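Local atomic coordinates of CG4930 (Drosophila melanogaster, PDB entry 3ISM), a protein that forms a complex with endonuclease G (EndoG) and inhibits this nuclease. Residues Leu92-Tyr95 and Arg96-Cys100; Arg61-Ala64 and Ala65-Val69; Asp31-Lys34 and Asp35-Leu39; Arg128-Leu131 and Val132-Leu136. The protein carries 1 engineered substitution. All coordinates share one frame; numbering follows the deposited sequence.

Interaction 1: Leu92-Tyr95 and Arg96-Cys100; sequences LEEY and RGDAC
E94 and D98 stand one turn apart on helix 81-102, their acidic groups close: E94 OE2 lies 4.3 Å from D98 OD2. A water spans the gap, donating to E94 OE2 at 2.6 Å and to D98 OD2 at 2.7 Å. Two arginines of the chain of CG8862 answer the charges, R94 through a salt bridge to E94 OE2 and R93 through one to D98 OD1; from helix 32-43 of D98's own chain, Y36 OH bonds to D98 OD2.

The apolar part of the contact joins Y95 to A99. With CG anti to the backbone N (chi1 160°), the Y95 ring swings forward along the helix, and CE1 comes to 4.0 Å from A99 CB, meeting the methyl obliquely. The Y95 hydroxyl bonds to R67 NH1, and the ring meets that of Y107. Cutting this tyrosine back to an alanine would probably open a gap beside the A99 methyl and leave R67 NH1 without its hydroxyl partner.

Beneath the side chains run the i to i+4 helical hydrogen bonds, shortest where R96 N bonds to L92 O at 2.8 Å and A99 N to Y95 O at 2.9 Å, and longer where D98 N reaches E94 O at 3.3 Å. The extended R96 chain leads off to G137 O and the carboxylate of D143, tying the helix to the segment that follows helix 124-132.

The two sides of the helix differ in chemistry. Y95 and A99 pack inward, whereas the E94 and D98 carboxylates, probably kept ionised by the arginines, form part of the surface that binds CG8862.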
# COMPACT_ATOMS: atom_id res chain seq x y z
N LEU C 92 39.42 6.95 8.73
CA LEU C 92 39.26 6.87 7.28
C LEU C 92 38.11 5.94 6.89
O LEU C 92 37.29 6.29 6.05
CB LEU C 92 40.56 6.42 6.60
CG LEU C 92 40.63 6.40 5.07
CD1 LEU C 92 40.33 7.77 4.52
CD2 LEU C 92 42.03 5.96 4.63
N GLU C 93 38.08 4.76 7.51
CA GLU C 93 37.02 3.80 7.28
C GLU C 93 35.62 4.34 7.61
O GLU C 93 34.70 4.25 6.80
CB GLU C 93 37.29 2.54 8.11
CG GLU C 93 36.43 1.38 7.72
CD GLU C 93 37.16 0.05 7.85
OE1 GLU C 93 38.13 -0.07 8.66
OE2 GLU C 93 36.75 -0.88 7.12
N GLU C 94 35.45 4.91 8.80
CA GLU C 94 34.19 5.54 9.19
C GLU C 94 33.82 6.68 8.26
O GLU C 94 32.68 6.76 7.78
CB GLU C 94 34.27 6.05 10.63
CG GLU C 94 32.96 6.61 11.19
CD GLU C 94 31.93 5.54 11.51
OE1 GLU C 94 32.32 4.39 11.81
OE2 GLU C 94 30.72 5.85 11.47
N TYR C 95 34.78 7.56 7.98
CA TYR C 95 34.51 8.69 7.10
C TYR C 95 34.09 8.24 5.68
O TYR C 95 33.06 8.71 5.16
CB TYR C 95 35.66 9.71 7.08
CG TYR C 95 35.66 10.61 5.87
CD1 TYR C 95 34.52 11.31 5.50
CD2 TYR C 95 36.80 10.76 5.10
CE1 TYR C 95 34.52 12.12 4.37
CE2 TYR C 95 36.80 11.58 3.98
CZ TYR C 95 35.66 12.25 3.63
OH TYR C 95 35.64 13.07 2.54
N ARG C 96 34.84 7.31 5.09
CA ARG C 96 34.50 6.74 3.78
C ARG C 96 33.07 6.15 3.71
O ARG C 96 32.36 6.31 2.71
CB ARG C 96 35.50 5.65 3.39
CG ARG C 96 35.27 5.09 1.98
CD ARG C 96 36.32 4.05 1.62
NE ARG C 96 36.31 3.76 0.18
CZ ARG C 96 35.44 2.93 -0.40
NH1 ARG C 96 34.52 2.30 0.33
NH2 ARG C 96 35.50 2.72 -1.70
N GLY C 97 32.67 5.47 4.78
CA GLY C 97 31.34 4.86 4.87
C GLY C 97 30.25 5.90 4.75
O GLY C 97 29.22 5.66 4.12
N ASP C 98 30.47 7.06 5.35
CA ASP C 98 29.54 8.18 5.21
C ASP C 98 29.64 8.85 3.84
O ASP C 98 28.61 9.19 3.25
CB ASP C 98 29.78 9.21 6.31
CG ASP C 98 29.34 8.71 7.66
OD1 ASP C 98 28.37 7.93 7.70
OD2 ASP C 98 29.95 9.07 8.68
N ALA C 99 30.86 9.04 3.36
CA ALA C 99 31.06 9.67 2.05
C ALA C 99 30.35 8.92 0.91
O ALA C 99 29.84 9.56 -0.02
CB ALA C 99 32.53 9.82 1.74
N CYS C 100 30.32 7.59 0.98
CA CYS C 100 29.63 6.76 -0.01
C CYS C 100 28.14 7.10 -0.12
O CYS C 100 27.52 6.86 -1.16
CB CYS C 100 29.72 5.27 0.35
SG CYS C 100 31.33 4.49 0.19
O HOH W 1 29.60 8.14 11.16

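Interaction 2: Arg61-Ala64 and Ala65-Val69; sequences RTAA and AARDV
R67 folds back over A63 and A64, one turn earlier on helix 52-75 of a helical domain resembling the Ku C-terminal domain. Its chain bends at chi3 (-57°), which lays the guanidinium along the helix instead of away from it. One face of that flat group rests on backbone: A64 CA lies 3.5 Å above its plane, offset toward the rim, with A63 O on the same face. The two terminal nitrogens divide the methyl groups between them, R67 NH1 standing 3.5 Å from A63 CB and R67 NH2 equally close to A64 CB.

Y95 OH of helix 81-102 holds NH1 and so helps fix the rotation of the guanidinium. A leucine in place of R67 would probably leave that hydroxyl without this partner and uncover the A63-A64 backbone.

The root of the side chain is set by R67 N, bonded to A63 O at 2.9 Å, and A66 N reaches T62 O at the same length. Further out, A63 packs on Y95, while T62 and A66 meet Y36 of helix 32-43. The A65 N to R61 O bond is longer, 3.3 Å, its donor standing 40° above the carbonyl plane.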
# COMPACT_ATOMS: atom_id res chain seq x y z
N ARG C 61 31.62 20.14 5.97
CA ARG C 61 32.49 20.63 7.03
C ARG C 61 32.99 19.53 7.97
O ARG C 61 34.09 19.61 8.49
CB ARG C 61 31.80 21.72 7.86
CG ARG C 61 31.63 23.07 7.17
CD ARG C 61 32.95 23.85 7.10
NE ARG C 61 33.50 24.20 8.41
CZ ARG C 61 33.10 25.25 9.15
NH1 ARG C 61 32.14 26.06 8.71
NH2 ARG C 61 33.66 25.48 10.33
N THR C 62 32.17 18.52 8.23
CA THR C 62 32.65 17.38 9.02
C THR C 62 33.69 16.56 8.23
O THR C 62 34.76 16.20 8.76
CB THR C 62 31.48 16.48 9.51
OG1 THR C 62 30.49 17.30 10.16
CG2 THR C 62 32.01 15.46 10.51
N ALA C 63 33.37 16.27 6.97
CA ALA C 63 34.29 15.58 6.08
C ALA C 63 35.65 16.26 6.01
O ALA C 63 36.68 15.59 6.07
CB ALA C 63 33.68 15.49 4.69
N ALA C 64 35.66 17.59 5.88
CA ALA C 64 36.90 18.36 5.71
C ALA C 64 37.75 18.29 6.96
O ALA C 64 38.98 18.19 6.89
CB ALA C 64 36.60 19.82 5.33
N ALA C 65 37.10 18.33 8.12
CA ALA C 65 37.81 18.16 9.39
C ALA C 65 38.40 16.75 9.53
O ALA C 65 39.52 16.57 10.03
CB ALA C 65 36.88 18.49 10.55
N ALA C 66 37.63 15.75 9.09
CA ALA C 66 38.10 14.37 9.12
C ALA C 66 39.32 14.18 8.22
O ALA C 66 40.30 13.57 8.64
CB ALA C 66 36.99 13.41 8.74
N ARG C 67 39.28 14.72 7.00
CA ARG C 67 40.40 14.62 6.07
C ARG C 67 41.69 15.28 6.59
O ARG C 67 42.79 14.75 6.37
CB ARG C 67 40.06 15.22 4.71
CG ARG C 67 39.03 14.43 3.94
CD ARG C 67 38.88 14.92 2.51
NE ARG C 67 38.53 16.33 2.42
CZ ARG C 67 37.28 16.78 2.36
NH1 ARG C 67 36.27 15.91 2.40
NH2 ARG C 67 37.04 18.08 2.27
N ASP C 68 41.54 16.42 7.26
CA ASP C 68 42.67 17.16 7.84
C ASP C 68 43.39 16.32 8.89
O ASP C 68 44.61 16.17 8.86
CB ASP C 68 42.16 18.45 8.49
CG ASP C 68 43.26 19.21 9.24
OD1 ASP C 68 44.36 19.42 8.67
OD2 ASP C 68 43.03 19.60 10.41
N VAL C 69 42.61 15.77 9.81
CA VAL C 69 43.10 14.95 10.91
C VAL C 69 43.75 13.64 10.43
O VAL C 69 44.80 13.24 10.94
CB VAL C 69 41.96 14.71 11.95
CG1 VAL C 69 42.26 13.55 12.85
CG2 VAL C 69 41.76 15.96 12.78

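Interaction 3: Asp31-Lys34 and Asp35-Leu39; sequences DPVK and DYQKL
D31 to K34 pass into D35 to L39 through the first turns of helix 32-43, where D35 N bonds almost straight to D31 O (3.1 Å, 175° at the hydrogen), followed by Y36 N to P32 O at 2.9 Å and Q37 N to V33 O at 2.8 Å. D31 occupies the N-cap position, and the proline after it, lacking an N-H, suits the first turn of a helix.

D35 turns its carboxylate back toward this start, CG lying beside the backbone N (chi1 -68°). A water joins the two ends of the turn: it accepts from D31 N at 2.8 Å and donates to D35 OD2 at 2.5 Å. The same D35 OD2 takes a hydrogen bond from G28 N in the preceding loop.

On another side of the helix V33 and Q37 run alongside each other, pointing the same way; V33 CG1 lies 3.9 Å from Q37 OE1, and Q37 CG rests 3.3 Å from V33 O. The Y36 ring extends away from the turn to the junction of helices 52-75 and 81-102, where it packs against F59, A66 and L91, and its hydroxyl reaches D98.

A carboxylate close to the N-terminal end of a helix lies where the helix dipole would probably stabilise its negative charge. Through the water on D31 N and the bond from G28 N, D35 OD2 joins the preceding loop to the first turn.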
# COMPACT_ATOMS: atom_id res chain seq x y z
N ASP C 31 40.50 10.91 20.63
CA ASP C 31 39.57 9.91 20.10
C ASP C 31 38.88 10.43 18.84
O ASP C 31 37.70 10.81 18.89
CB ASP C 31 38.53 9.50 21.16
CG ASP C 31 37.81 8.18 20.82
OD1 ASP C 31 37.89 7.69 19.67
OD2 ASP C 31 37.14 7.64 21.73
N PRO C 32 39.60 10.44 17.71
CA PRO C 32 39.15 11.07 16.46
C PRO C 32 37.84 10.53 15.94
O PRO C 32 36.97 11.31 15.55
CB PRO C 32 40.27 10.74 15.46
CG PRO C 32 41.45 10.41 16.30
CD PRO C 32 40.92 9.79 17.55
N VAL C 33 37.72 9.21 15.92
CA VAL C 33 36.53 8.55 15.39
C VAL C 33 35.30 8.96 16.19
O VAL C 33 34.27 9.27 15.60
CB VAL C 33 36.68 7.01 15.39
CG1 VAL C 33 35.45 6.33 14.76
CG2 VAL C 33 37.95 6.58 14.67
N LYS C 34 35.42 8.99 17.52
CA LYS C 34 34.30 9.41 18.39
C LYS C 34 33.88 10.87 18.16
O LYS C 34 32.69 11.16 18.01
CB LYS C 34 34.62 9.14 19.86
CG LYS C 34 33.80 9.95 20.87
CD LYS C 34 34.32 9.76 22.30
CE LYS C 34 33.75 10.82 23.24
NZ LYS C 34 33.89 10.43 24.67
N ASP C 35 34.84 11.79 18.13
CA ASP C 35 34.57 13.20 17.78
C ASP C 35 33.87 13.31 16.42
O ASP C 35 32.92 14.08 16.26
CB ASP C 35 35.86 14.02 17.75
CG ASP C 35 36.49 14.19 19.13
OD1 ASP C 35 35.82 13.90 20.15
OD2 ASP C 35 37.65 14.63 19.19
N TYR C 36 34.34 12.52 15.45
CA TYR C 36 33.79 12.50 14.10
C TYR C 36 32.34 12.01 14.11
O TYR C 36 31.46 12.65 13.54
CB TYR C 36 34.64 11.64 13.14
CG TYR C 36 33.94 11.41 11.81
CD1 TYR C 36 33.96 12.38 10.82
CD2 TYR C 36 33.22 10.23 11.57
CE1 TYR C 36 33.30 12.18 9.60
CE2 TYR C 36 32.56 10.03 10.36
CZ TYR C 36 32.61 11.01 9.38
OH TYR C 36 31.94 10.84 8.19
N GLN C 37 32.10 10.88 14.78
CA GLN C 37 30.77 10.29 14.91
C GLN C 37 29.77 11.21 15.61
O GLN C 37 28.58 11.16 15.30
CB GLN C 37 30.85 8.93 15.63
CG GLN C 37 31.42 7.79 14.76
CD GLN C 37 31.58 6.45 15.50
OE1 GLN C 37 32.00 6.42 16.65
NE2 GLN C 37 31.25 5.35 14.83
N LYS C 38 30.24 12.03 16.54
CA LYS C 38 29.33 12.91 17.29
C LYS C 38 28.84 14.04 16.41
O LYS C 38 27.67 14.42 16.47
CB LYS C 38 29.99 13.47 18.56
CG LYS C 38 29.02 14.16 19.52
CD LYS C 38 29.76 14.91 20.64
CE LYS C 38 28.83 15.87 21.37
NZ LYS C 38 29.54 16.64 22.44
N LEU C 39 29.74 14.55 15.57
CA LEU C 39 29.39 15.59 14.60
C LEU C 39 28.37 15.10 13.56
O LEU C 39 27.39 15.79 13.28
CB LEU C 39 30.65 16.11 13.91
CG LEU C 39 31.69 16.83 14.78
CD1 LEU C 39 32.98 16.99 14.00
CD2 LEU C 39 31.15 18.17 15.30
O HOH W 2 39.55 13.51 20.34

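Interaction 4: Arg128-Leu131 and Val132-Leu136; sequences RDVL and VKKQL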
# COMPACT_ATOMS: atom_id res chain seq x y z
N ARG C 128 49.43 -1.28 1.49
CA ARG C 128 49.01 -2.66 1.32
C ARG C 128 47.93 -3.13 2.29
O ARG C 128 46.93 -3.73 1.87
CB ARG C 128 50.22 -3.60 1.38
CG ARG C 128 51.15 -3.50 0.19
CD ARG C 128 52.21 -4.59 0.18
NE ARG C 128 53.05 -4.51 1.37
CZ ARG C 128 54.29 -4.02 1.38
NH1 ARG C 128 54.85 -3.57 0.26
NH2 ARG C 128 54.97 -3.99 2.53
N ASP C 129 48.11 -2.85 3.58
CA ASP C 129 47.27 -3.43 4.63
C ASP C 129 46.00 -2.64 4.86
O ASP C 129 44.97 -3.20 5.25
CB ASP C 129 48.04 -3.55 5.95
CG ASP C 129 49.30 -4.39 5.83
OD1 ASP C 129 49.34 -5.30 4.98
OD2 ASP C 129 50.27 -4.13 6.60
N VAL C 130 46.07 -1.33 4.65
CA VAL C 130 44.93 -0.47 4.89
C VAL C 130 44.22 -0.05 3.60
O VAL C 130 43.09 -0.49 3.34
CB VAL C 130 45.28 0.74 5.80
CG1 VAL C 130 44.05 1.58 6.04
CG2 VAL C 130 45.84 0.26 7.15
N LEU C 131 44.86 0.80 2.79
CA LEU C 131 44.16 1.37 1.63
C LEU C 131 43.73 0.30 0.61
O LEU C 131 42.61 0.35 0.08
CB LEU C 131 44.99 2.47 0.95
CG LEU C 131 45.26 3.72 1.81
CD1 LEU C 131 46.03 4.82 1.05
CD2 LEU C 131 43.97 4.28 2.34
N VAL C 132 44.63 -0.65 0.34
CA VAL C 132 44.36 -1.71 -0.62
C VAL C 132 43.47 -2.80 -0.00
O VAL C 132 42.36 -3.05 -0.49
CB VAL C 132 45.67 -2.32 -1.20
CG1 VAL C 132 45.37 -3.58 -2.02
CG2 VAL C 132 46.42 -1.29 -2.05
N LYS C 133 43.94 -3.44 1.07
CA LYS C 133 43.21 -4.57 1.65
C LYS C 133 41.81 -4.22 2.13
O LYS C 133 40.86 -4.98 1.91
CB LYS C 133 43.98 -5.24 2.78
CG LYS C 133 43.46 -6.63 3.09
CD LYS C 133 44.02 -7.21 4.36
CE LYS C 133 43.38 -8.57 4.64
NZ LYS C 133 42.86 -8.62 6.04
N LYS C 134 41.66 -3.06 2.78
CA LYS C 134 40.35 -2.65 3.29
C LYS C 134 39.51 -1.95 2.22
O LYS C 134 38.41 -1.46 2.51
CB LYS C 134 40.50 -1.77 4.53
CG LYS C 134 40.99 -2.51 5.78
CD LYS C 134 41.12 -1.55 6.98
CE LYS C 134 42.00 -2.13 8.07
NZ LYS C 134 41.42 -3.36 8.68
N GLN C 135 40.03 -1.91 0.99
CA GLN C 135 39.38 -1.27 -0.16
C GLN C 135 38.90 0.15 0.15
O GLN C 135 37.71 0.48 -0.02
CB GLN C 135 38.25 -2.16 -0.70
CG GLN C 135 38.72 -3.58 -1.07
CD GLN C 135 37.63 -4.44 -1.67
OE1 GLN C 135 36.92 -4.03 -2.59
NE2 GLN C 135 37.49 -5.67 -1.15
N LEU C 136 39.82 1.00 0.61
CA LEU C 136 39.46 2.37 1.01
C LEU C 136 39.76 3.43 -0.04
O LEU C 136 39.88 4.61 0.27
CB LEU C 136 40.05 2.74 2.38
CG LEU C 136 39.68 1.79 3.53
CD1 LEU C 136 40.43 2.14 4.80
CD2 LEU C 136 38.15 1.71 3.78
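L131 O takes the shortest polar bond of this turn, from L136 N at 2.9 Å with 157° at the hydrogen. It is the outer, wider-spanning (6→1) of the two bonds that close a Schellman motif at the end of helix 124-132; the inner (5→2) one joins Q135 N to V132 O at 3.0 Å. Q135 makes the reversal with a positive phi of 50°, and V132 to Q135 form a type I turn.

Before the cap the helix already widens. K133 N passes over the usual acceptor and bonds to R128 O, five residues back, at 3.1 Å in a pi-type turn, whereas K134 N returns to V130 O at 3.0 Å. K134 CB is pressed close to this same V130 O, at 3.1 Å.

The reversal brings L136 back over the last turn. L131 CD2 lies 4.2 Å from L136 CB, the apolar pairing that commonly accompanies a Schellman cap, and V130 CG1 meets L136 CD1 at 3.9 Å as the two side chains cross obliquely. CG1 of V130, anti to the backbone N (chi1 -179°), is the branch that makes this contact.

Outside the turn, R128 pairs with D125, one turn back on its helix. V130, L131, K134 and L136 lean on S89, L92, E93 and R96 of helix 81-102, and L136 O accepts a bond from Y107 OH of helix 104-120, so the cap is wedged against both helices.

In the fold
From the N terminus the order is interaction 3 on helix 32-43, interaction 2 on helix 52-75, interaction 1 on helix 81-102 and interaction 4 at the end of helix 124-132. Each is a local turn within continuous chain, so none closes a long loop; they follow in series, none nesting or crossing, and only interaction 4 turns the chain out of a helix. Helices 32-43, 52-75 and 81-102 are mutually in contact at the first three turns. Interaction 1 also meets interaction 4, whereas 61-69 and 31-39 stay about 11 Å from 128-136 at their nearest atoms. Helix 81-102 therefore lies between helices 32-43 and 52-75 and the end of helix 124-132, touching all three.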